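Local coordinates for protein glutathione peroxidase (Schistosoma mansoni, PDB 2V1M) that reduces hydrogen peroxide, and probably lipid hydroperoxides, at the expense of glutathione, as an enzyme of the parasite's detoxification pathway, at residues Y50-E55 / T152-D157; N9-F14 / D112-F117; N73-Q78 / I104-S109. All blocks are in the same frame, centred on the assembly; numbering follows the deposited sequence.

Contact 1 (Y50-E55 / T152-D157)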
# COMPACT_ATOMS: atom_id res chain seq x y z
N TYR A 50 8.63 -7.17 1.20
CA TYR A 50 8.32 -7.11 2.64
C TYR A 50 9.54 -6.73 3.48
O TYR A 50 9.43 -5.95 4.42
CB TYR A 50 7.74 -8.44 3.11
CG TYR A 50 6.23 -8.49 2.97
CD1 TYR A 50 5.37 -7.89 3.90
CD2 TYR A 50 5.67 -9.16 1.87
CE1 TYR A 50 3.99 -7.95 3.72
CE2 TYR A 50 4.27 -9.20 1.67
CZ TYR A 50 3.44 -8.60 2.60
OH TYR A 50 2.10 -8.64 2.38
N ARG A 51 10.72 -7.27 3.16
CA ARG A 51 11.92 -6.94 3.95
C ARG A 51 12.20 -5.44 3.84
O ARG A 51 12.46 -4.77 4.86
CB ARG A 51 13.15 -7.73 3.47
CG ARG A 51 13.12 -9.22 3.69
CD ARG A 51 13.50 -9.65 5.07
NE ARG A 51 13.50 -11.11 5.12
CZ ARG A 51 13.10 -11.83 6.14
NH1 ARG A 51 12.72 -11.24 7.29
NH2 ARG A 51 13.11 -13.16 5.99
N GLN A 52 12.20 -4.91 2.63
CA GLN A 52 12.53 -3.49 2.48
C GLN A 52 11.44 -2.61 3.11
O GLN A 52 11.76 -1.57 3.69
CB GLN A 52 12.73 -3.12 1.02
CG GLN A 52 14.00 -3.76 0.44
CD GLN A 52 14.38 -3.22 -0.92
OE1 GLN A 52 13.79 -2.27 -1.44
NE2 GLN A 52 15.39 -3.81 -1.51
N LEU A 53 10.16 -2.98 2.93
CA LEU A 53 9.10 -2.18 3.57
C LEU A 53 9.24 -2.15 5.09
O LEU A 53 9.01 -1.12 5.72
CB LEU A 53 7.71 -2.67 3.13
CG LEU A 53 7.40 -2.43 1.66
CD1 LEU A 53 6.14 -3.25 1.29
CD2 LEU A 53 7.12 -0.93 1.41
N GLN A 54 9.56 -3.30 5.69
CA GLN A 54 9.71 -3.32 7.16
C GLN A 54 10.91 -2.47 7.60
O GLN A 54 10.84 -1.78 8.64
CB GLN A 54 9.82 -4.78 7.64
CG GLN A 54 10.12 -4.88 9.13
CD GLN A 54 9.19 -4.16 10.03
OE1 GLN A 54 8.01 -3.90 9.70
NE2 GLN A 54 9.71 -3.80 11.23
N GLU A 55 12.01 -2.52 6.84
CA GLU A 55 13.15 -1.64 7.13
C GLU A 55 12.76 -0.16 6.99
O GLU A 55 13.18 0.69 7.79
CB GLU A 55 14.34 -1.99 6.23
CG GLU A 55 15.00 -3.32 6.56
CD GLU A 55 15.47 -4.16 5.34
OE1 GLU A 55 15.61 -3.63 4.22
OE2 GLU A 55 15.70 -5.39 5.50
N THR A 152 8.17 -3.70 -10.08
CA THR A 152 9.61 -4.01 -9.96
C THR A 152 10.40 -2.89 -9.27
O THR A 152 11.61 -3.05 -9.05
CB THR A 152 10.27 -4.31 -11.31
OG1 THR A 152 10.20 -3.15 -12.15
CG2 THR A 152 9.64 -5.51 -12.01
N THR A 153 9.76 -1.80 -8.88
CA THR A 153 10.46 -0.72 -8.16
C THR A 153 10.76 -1.18 -6.73
O THR A 153 9.85 -1.43 -5.93
CB THR A 153 9.58 0.53 -8.11
OG1 THR A 153 9.14 0.86 -9.42
CG2 THR A 153 10.39 1.69 -7.54
N ALA A 154 12.04 -1.28 -6.39
CA ALA A 154 12.40 -1.63 -5.03
C ALA A 154 11.85 -0.57 -4.07
O ALA A 154 12.02 0.62 -4.33
CB ALA A 154 13.92 -1.68 -4.90
N PRO A 155 11.26 -0.98 -2.93
CA PRO A 155 10.80 0.04 -1.97
C PRO A 155 11.89 1.03 -1.61
O PRO A 155 11.62 2.22 -1.49
CB PRO A 155 10.32 -0.80 -0.78
CG PRO A 155 9.80 -2.10 -1.44
CD PRO A 155 10.79 -2.36 -2.58
N TYR A 156 13.13 0.58 -1.46
CA TYR A 156 14.21 1.49 -1.10
C TYR A 156 14.37 2.63 -2.10
O TYR A 156 14.81 3.72 -1.72
CB TYR A 156 15.53 0.73 -0.99
CG TYR A 156 15.72 -0.11 0.23
CD1 TYR A 156 14.87 -0.00 1.32
CD2 TYR A 156 16.79 -0.99 0.30
CE1 TYR A 156 15.09 -0.73 2.47
CE2 TYR A 156 17.01 -1.75 1.44
CZ TYR A 156 16.15 -1.61 2.52
OH TYR A 156 16.38 -2.36 3.64
N ASP A 157 14.06 2.39 -3.36
CA ASP A 157 14.20 3.44 -4.37
C ASP A 157 13.14 4.52 -4.28
O ASP A 157 13.23 5.53 -4.99
CB ASP A 157 14.24 2.82 -5.74
CG ASP A 157 15.54 2.01 -5.97
OD1 ASP A 157 16.52 2.22 -5.23
OD2 ASP A 157 15.60 1.24 -6.91
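Gln52 on helix 46-60 faces Pro155 at the turn leading into helix 159-167, and the backbones approach most closely there, with 5.9 Å between the two CA atoms. The Gln52 side chain spans this gap. Its CG stands anti to the carbonyl carbon (chi1 -69°) and the chain is extended beyond it, which carries the amide outward over the turn. There OE1 accepts a hydrogen bond from the backbone N of Tyr156 at 2.9 Å, nearly straight at the hydrogen (168°), although the donor is tilted somewhat from the carbonyl plane. OE1 also lies 3.2 Å from Pro155 N, but the proline nitrogen has no hydrogen to give, so that closeness is only packing.

The same side chain lies flat on the Tyr156 ring. Amide and ring planes are 7° apart, and Gln52 CG sits almost on the ring normal, 3.6 Å from the centroid, in a CH-pi contact. Deeper in, Leu53 crosses Pro155 at about a right angle, its CD2 3.9 Å from Pro155 CB; Leu53 also touches Leu35 of strand 33-39. The proline also packs on Asn49 and Met56 of helix 46-60. Glu55 is modelled in two conformers, and the placement of its carboxylate beside the Tyr156 hydroxyl is doubtful.

Chemically, one glutamine does two jobs: its oxygen satisfies a backbone N-H of the turn, while its methylene and amide pave one face of Tyr156, a solvent-exposed residue that also touches Met56. The hydrogen bond and the stack together restrict rotation of the amide and tie the turn to the helix.

Contact 2 (N9-F14 / D112-F117)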
# COMPACT_ATOMS: atom_id res chain seq x y z
N ASN A 9 -11.79 13.59 -2.95
CA ASN A 9 -10.74 14.58 -3.04
C ASN A 9 -9.45 14.14 -2.34
O ASN A 9 -8.44 14.83 -2.53
CB ASN A 9 -11.20 15.93 -2.42
CG ASN A 9 -12.20 16.75 -3.32
OD1 ASN A 9 -12.30 16.55 -4.51
ND2 ASN A 9 -12.96 17.69 -2.67
N SER A 10 -9.45 13.05 -1.57
CA SER A 10 -8.23 12.64 -0.88
C SER A 10 -8.45 11.20 -0.47
O SER A 10 -9.60 10.66 -0.51
CB SER A 10 -7.95 13.49 0.38
OG SER A 10 -8.80 13.09 1.44
N ILE A 11 -7.39 10.53 0.03
CA ILE A 11 -7.56 9.17 0.50
C ILE A 11 -8.39 9.13 1.78
O ILE A 11 -8.88 8.04 2.15
CB ILE A 11 -6.21 8.45 0.74
CG1 ILE A 11 -5.38 9.09 1.87
CG2 ILE A 11 -5.44 8.25 -0.56
CD1 ILE A 11 -4.34 8.15 2.49
N TYR A 12 -8.56 10.25 2.49
CA TYR A 12 -9.22 10.22 3.80
C TYR A 12 -10.70 9.88 3.69
O TYR A 12 -11.31 9.52 4.70
CB TYR A 12 -9.08 11.59 4.48
CG TYR A 12 -7.68 12.09 4.54
CD1 TYR A 12 -6.64 11.23 4.82
CD2 TYR A 12 -7.40 13.47 4.34
CE1 TYR A 12 -5.34 11.71 4.89
CE2 TYR A 12 -6.11 13.96 4.44
CZ TYR A 12 -5.09 13.11 4.69
OH TYR A 12 -3.81 13.64 4.80
N GLU A 13 -11.26 9.98 2.49
CA GLU A 13 -12.69 9.72 2.31
C GLU A 13 -13.04 8.24 2.43
O GLU A 13 -14.23 7.93 2.57
CB GLU A 13 -13.16 10.26 0.98
CG GLU A 13 -13.10 11.78 0.98
CD GLU A 13 -13.48 12.41 -0.30
OE1 GLU A 13 -13.77 11.64 -1.25
OE2 GLU A 13 -13.51 13.65 -0.42
N PHE A 14 -12.05 7.35 2.32
CA PHE A 14 -12.32 5.90 2.19
C PHE A 14 -12.20 5.19 3.52
O PHE A 14 -11.41 5.57 4.39
CB PHE A 14 -11.37 5.26 1.17
CG PHE A 14 -11.46 5.96 -0.13
CD1 PHE A 14 -12.61 5.83 -0.93
CD2 PHE A 14 -10.47 6.88 -0.51
CE1 PHE A 14 -12.78 6.58 -2.09
CE2 PHE A 14 -10.64 7.64 -1.67
CZ PHE A 14 -11.77 7.51 -2.43
N ASP A 112 -11.65 -1.99 -4.80
CA ASP A 112 -11.93 -1.10 -3.69
C ASP A 112 -11.93 0.34 -4.20
O ASP A 112 -11.08 0.74 -5.01
CB ASP A 112 -10.89 -1.27 -2.58
CG ASP A 112 -11.36 -0.67 -1.28
OD1 ASP A 112 -11.15 0.55 -1.07
OD2 ASP A 112 -11.94 -1.42 -0.47
N ASP A 113 -12.84 1.16 -3.68
CA ASP A 113 -12.86 2.58 -4.05
C ASP A 113 -11.54 3.28 -3.79
O ASP A 113 -11.18 4.20 -4.55
CB ASP A 113 -13.99 3.31 -3.32
CG ASP A 113 -15.38 2.92 -3.83
OD1 ASP A 113 -15.50 2.32 -4.92
OD2 ASP A 113 -16.37 3.25 -3.13
N LEU A 114 -10.77 2.84 -2.79
CA LEU A 114 -9.46 3.47 -2.57
C LEU A 114 -8.60 3.31 -3.85
O LEU A 114 -7.91 4.27 -4.26
CB LEU A 114 -8.76 2.80 -1.40
CG LEU A 114 -7.27 3.19 -1.24
CD1 LEU A 114 -7.09 4.67 -0.95
CD2 LEU A 114 -6.65 2.33 -0.15
N TYR A 115 -8.60 2.12 -4.44
CA TYR A 115 -7.79 1.90 -5.63
C TYR A 115 -8.37 2.54 -6.87
O TYR A 115 -7.61 3.01 -7.73
CB TYR A 115 -7.49 0.40 -5.82
CG TYR A 115 -6.25 -0.01 -5.04
CD1 TYR A 115 -5.03 -0.16 -5.67
CD2 TYR A 115 -6.37 -0.32 -3.70
CE1 TYR A 115 -3.89 -0.60 -4.92
CE2 TYR A 115 -5.26 -0.77 -2.95
CZ TYR A 115 -4.03 -0.90 -3.59
OH TYR A 115 -2.90 -1.29 -2.89
N LYS A 116 -9.70 2.60 -6.99
CA LYS A 116 -10.28 3.41 -8.06
C LYS A 116 -9.76 4.84 -7.95
O LYS A 116 -9.36 5.47 -8.96
CB LYS A 116 -11.81 3.37 -8.03
CG LYS A 116 -12.36 1.96 -8.26
CD LYS A 116 -13.90 1.96 -8.38
CE LYS A 116 -14.41 0.57 -8.69
NZ LYS A 116 -15.90 0.60 -8.93
N PHE A 117 -9.74 5.38 -6.74
CA PHE A 117 -9.25 6.73 -6.51
C PHE A 117 -7.76 6.85 -6.84
O PHE A 117 -7.33 7.80 -7.54
CB PHE A 117 -9.52 7.15 -5.06
CG PHE A 117 -8.97 8.49 -4.72
CD1 PHE A 117 -9.57 9.67 -5.21
CD2 PHE A 117 -7.84 8.62 -3.90
CE1 PHE A 117 -9.07 10.92 -4.88
CE2 PHE A 117 -7.33 9.88 -3.57
CZ PHE A 117 -7.96 11.02 -4.05
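The first turn of helix 113-121 packs against the 3-10 segment 11-13 that precedes the hairpin of strands 15-17 and 23-25, with Phe14 lying against Leu114 and Phe117. Asp112 is the N-cap of the helix: its OD1 accepts from Leu114 N at 2.9 Å. Over one face of the Phe14 ring passes the backbone of this turn, Leu114 CA lying 4.1 Å from the centroid in a CH-pi contact. Asp113 CB touches Phe14 CE1 at 3.7 Å, and Phe14 CZ meets Phe117 CB at 3.5 Å.

Phe117 has its CG anti to the backbone N (chi1 176°), a torsion that extends the ring toward the chain at Ser10, where CZ comes 3.5 Å from Ser10 N. The Phe14 and Phe117 rings meet obliquely, planes 44° apart. Ile11 CG2 fills the angle between Phe117 CE2, 3.9 Å away, and Leu114 CD1. Trp8 adds an edge-to-face contact to Phe14.

No hydrogen bond crosses between the segments. Some polar groups are settled within a segment, Asp112 by capping and Ser10 by an ST turn to Tyr12 N, others by neighbours: Gln144 and Arg121 bond to Asn9 O. Between the segments cohesion therefore comes from apolar burial and ring contacts.

Contact 3 (N73-Q78 / I104-S109)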
# COMPACT_ATOMS: atom_id res chain seq x y z
N ASN A 73 -5.59 -10.95 -4.59
CA ASN A 73 -5.41 -12.22 -5.27
C ASN A 73 -5.71 -12.15 -6.78
O ASN A 73 -6.04 -13.18 -7.38
CB ASN A 73 -6.26 -13.32 -4.61
CG ASN A 73 -5.80 -14.71 -5.02
OD1 ASN A 73 -4.61 -14.96 -5.20
ND2 ASN A 73 -6.74 -15.63 -5.16
N GLN A 74 -5.60 -10.96 -7.39
CA GLN A 74 -5.90 -10.82 -8.82
C GLN A 74 -4.74 -11.17 -9.73
O GLN A 74 -4.95 -11.16 -10.96
CB GLN A 74 -6.43 -9.42 -9.13
CG GLN A 74 -7.79 -9.20 -8.55
CD GLN A 74 -8.34 -7.84 -8.94
OE1 GLN A 74 -7.77 -6.80 -8.59
NE2 GLN A 74 -9.44 -7.85 -9.71
N PHE A 75 -3.54 -11.45 -9.20
CA PHE A 75 -2.34 -11.59 -10.01
C PHE A 75 -1.74 -12.98 -9.82
O PHE A 75 -0.99 -13.21 -8.88
CB PHE A 75 -1.36 -10.46 -9.69
CG PHE A 75 -1.97 -9.08 -9.85
CD1 PHE A 75 -2.28 -8.59 -11.13
CD2 PHE A 75 -2.34 -8.35 -8.73
CE1 PHE A 75 -2.89 -7.34 -11.26
CE2 PHE A 75 -2.94 -7.10 -8.88
CZ PHE A 75 -3.20 -6.60 -10.16
N GLY A 76 -2.08 -13.86 -10.75
CA GLY A 76 -1.49 -15.19 -10.74
C GLY A 76 -1.93 -16.07 -9.58
O GLY A 76 -1.26 -17.05 -9.26
N GLY A 77 -3.03 -15.72 -8.93
CA GLY A 77 -3.49 -16.47 -7.75
C GLY A 77 -2.41 -16.51 -6.66
O GLY A 77 -2.27 -17.50 -5.93
N GLN A 78 -1.69 -15.39 -6.50
CA GLN A 78 -0.54 -15.35 -5.59
C GLN A 78 -0.85 -14.87 -4.17
O GLN A 78 0.06 -14.82 -3.33
CB GLN A 78 0.61 -14.57 -6.24
CG GLN A 78 1.14 -15.33 -7.43
CD GLN A 78 2.22 -14.58 -8.21
OE1 GLN A 78 2.54 -13.42 -7.96
NE2 GLN A 78 2.82 -15.26 -9.18
N ILE A 104 -8.52 -7.27 -0.95
CA ILE A 104 -9.36 -6.48 -1.83
C ILE A 104 -9.01 -6.80 -3.28
O ILE A 104 -8.01 -7.48 -3.59
CB ILE A 104 -9.17 -4.98 -1.58
CG1 ILE A 104 -7.72 -4.55 -1.82
CG2 ILE A 104 -9.70 -4.59 -0.17
CD1 ILE A 104 -7.53 -3.03 -1.97
N LYS A 105 -9.81 -6.24 -4.17
CA LYS A 105 -9.45 -6.14 -5.60
C LYS A 105 -8.94 -4.72 -5.86
O LYS A 105 -9.37 -3.74 -5.23
CB LYS A 105 -10.66 -6.45 -6.48
CG LYS A 105 -11.01 -7.94 -6.40
CD LYS A 105 -12.31 -8.24 -7.14
CE LYS A 105 -12.53 -9.75 -7.14
NZ LYS A 105 -13.66 -10.13 -8.03
N VAL A 106 -8.00 -4.64 -6.80
CA VAL A 106 -7.41 -3.36 -7.24
C VAL A 106 -7.78 -2.98 -8.68
O VAL A 106 -7.65 -1.81 -9.03
CB VAL A 106 -5.88 -3.33 -7.04
CG1 VAL A 106 -5.52 -3.62 -5.58
CG2 VAL A 106 -5.17 -4.32 -7.99
N ASN A 107 -8.23 -3.96 -9.47
CA ASN A 107 -8.68 -3.75 -10.84
C ASN A 107 -10.11 -4.21 -11.03
O ASN A 107 -10.61 -5.05 -10.28
CB ASN A 107 -7.78 -4.48 -11.85
CG ASN A 107 -6.40 -3.89 -11.97
OD1 ASN A 107 -6.18 -2.68 -11.83
ND2 ASN A 107 -5.45 -4.75 -12.25
N GLY A 108 -10.75 -3.64 -12.05
CA GLY A 108 -12.12 -3.98 -12.39
C GLY A 108 -13.14 -3.22 -11.58
O GLY A 108 -12.81 -2.40 -10.74
N SER A 109 -14.41 -3.47 -11.90
CA SER A 109 -15.47 -2.66 -11.29
C SER A 109 -15.72 -2.97 -9.83
O SER A 109 -16.37 -2.17 -9.16
CB SER A 109 -16.77 -2.77 -12.07
OG SER A 109 -17.19 -4.10 -12.07
O HOH W 1 -8.27 -10.14 -4.44
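Gln74 is held closely by the chain at Val106 and Asn107, through both ends of its amide. OE1 accepts two successive backbone N-H groups: Asn107 N at 3.0 Å, in the carbonyl plane on a lone pair, and Val106 N at 2.8 Å, from above that plane. NE2 returns a bond to Asn107 O at 3.1 Å, with the acceptor in the amide plane. Three bonds thus fix the rotation of the amide. Beside it, the rim of the Phe75 ring meets Val106 CG2 at CE2 (3.7 Å) and Asn107 ND2 at CZ (3.6 Å), ring and amide planes being 87° apart. Asn107 OD1 turns elsewhere, to Ile130 N and Lys119 NZ.

The other side is looser. Lys105 lays CB and CG against the Gln74 amide, Lys105 CG 3.7 Å from Gln74 CD, before its extended chain leads away. Farther along, Asn73 N and Ile104 O are joined by one water, 2.8 Å from Asn73 N and equally far from Ile104 O.

Gln74 and Phe75 end the LAFPCNQF signature of glutathione peroxidases. Gln78, three residues on, pairs with the backbone of Lys42, next to the probable active-site Cys43, and Phe75 meets Trp132: a loop framework consistent with the redox site of this thioredoxin-like fold.

How the contacts relate
Along the chain the segments come in the order 9-14, 50-55, 73-78, 104-109, 112-117, 152-157, so contacts 1 and 2 interleave and contact 3 is nested within both. Contacts 1 and 2 lie on opposite sides of the chain's centre, their own centres 23 Å apart. Strand 33-39 of the mixed sheet links all three: Leu53 touches Leu35, Ile11 touches Cys34, and Phe75 touches Asn38. Contacts 2 and 3, with centres 17 Å apart, also meet directly, Asp112 N lying 2.9 Å from Lys105 O in a probable hydrogen bond while Tyr115 packs on Ile104. Contact 1 touches neither. Chain-distant loops and helices are thereby gathered around one central strand.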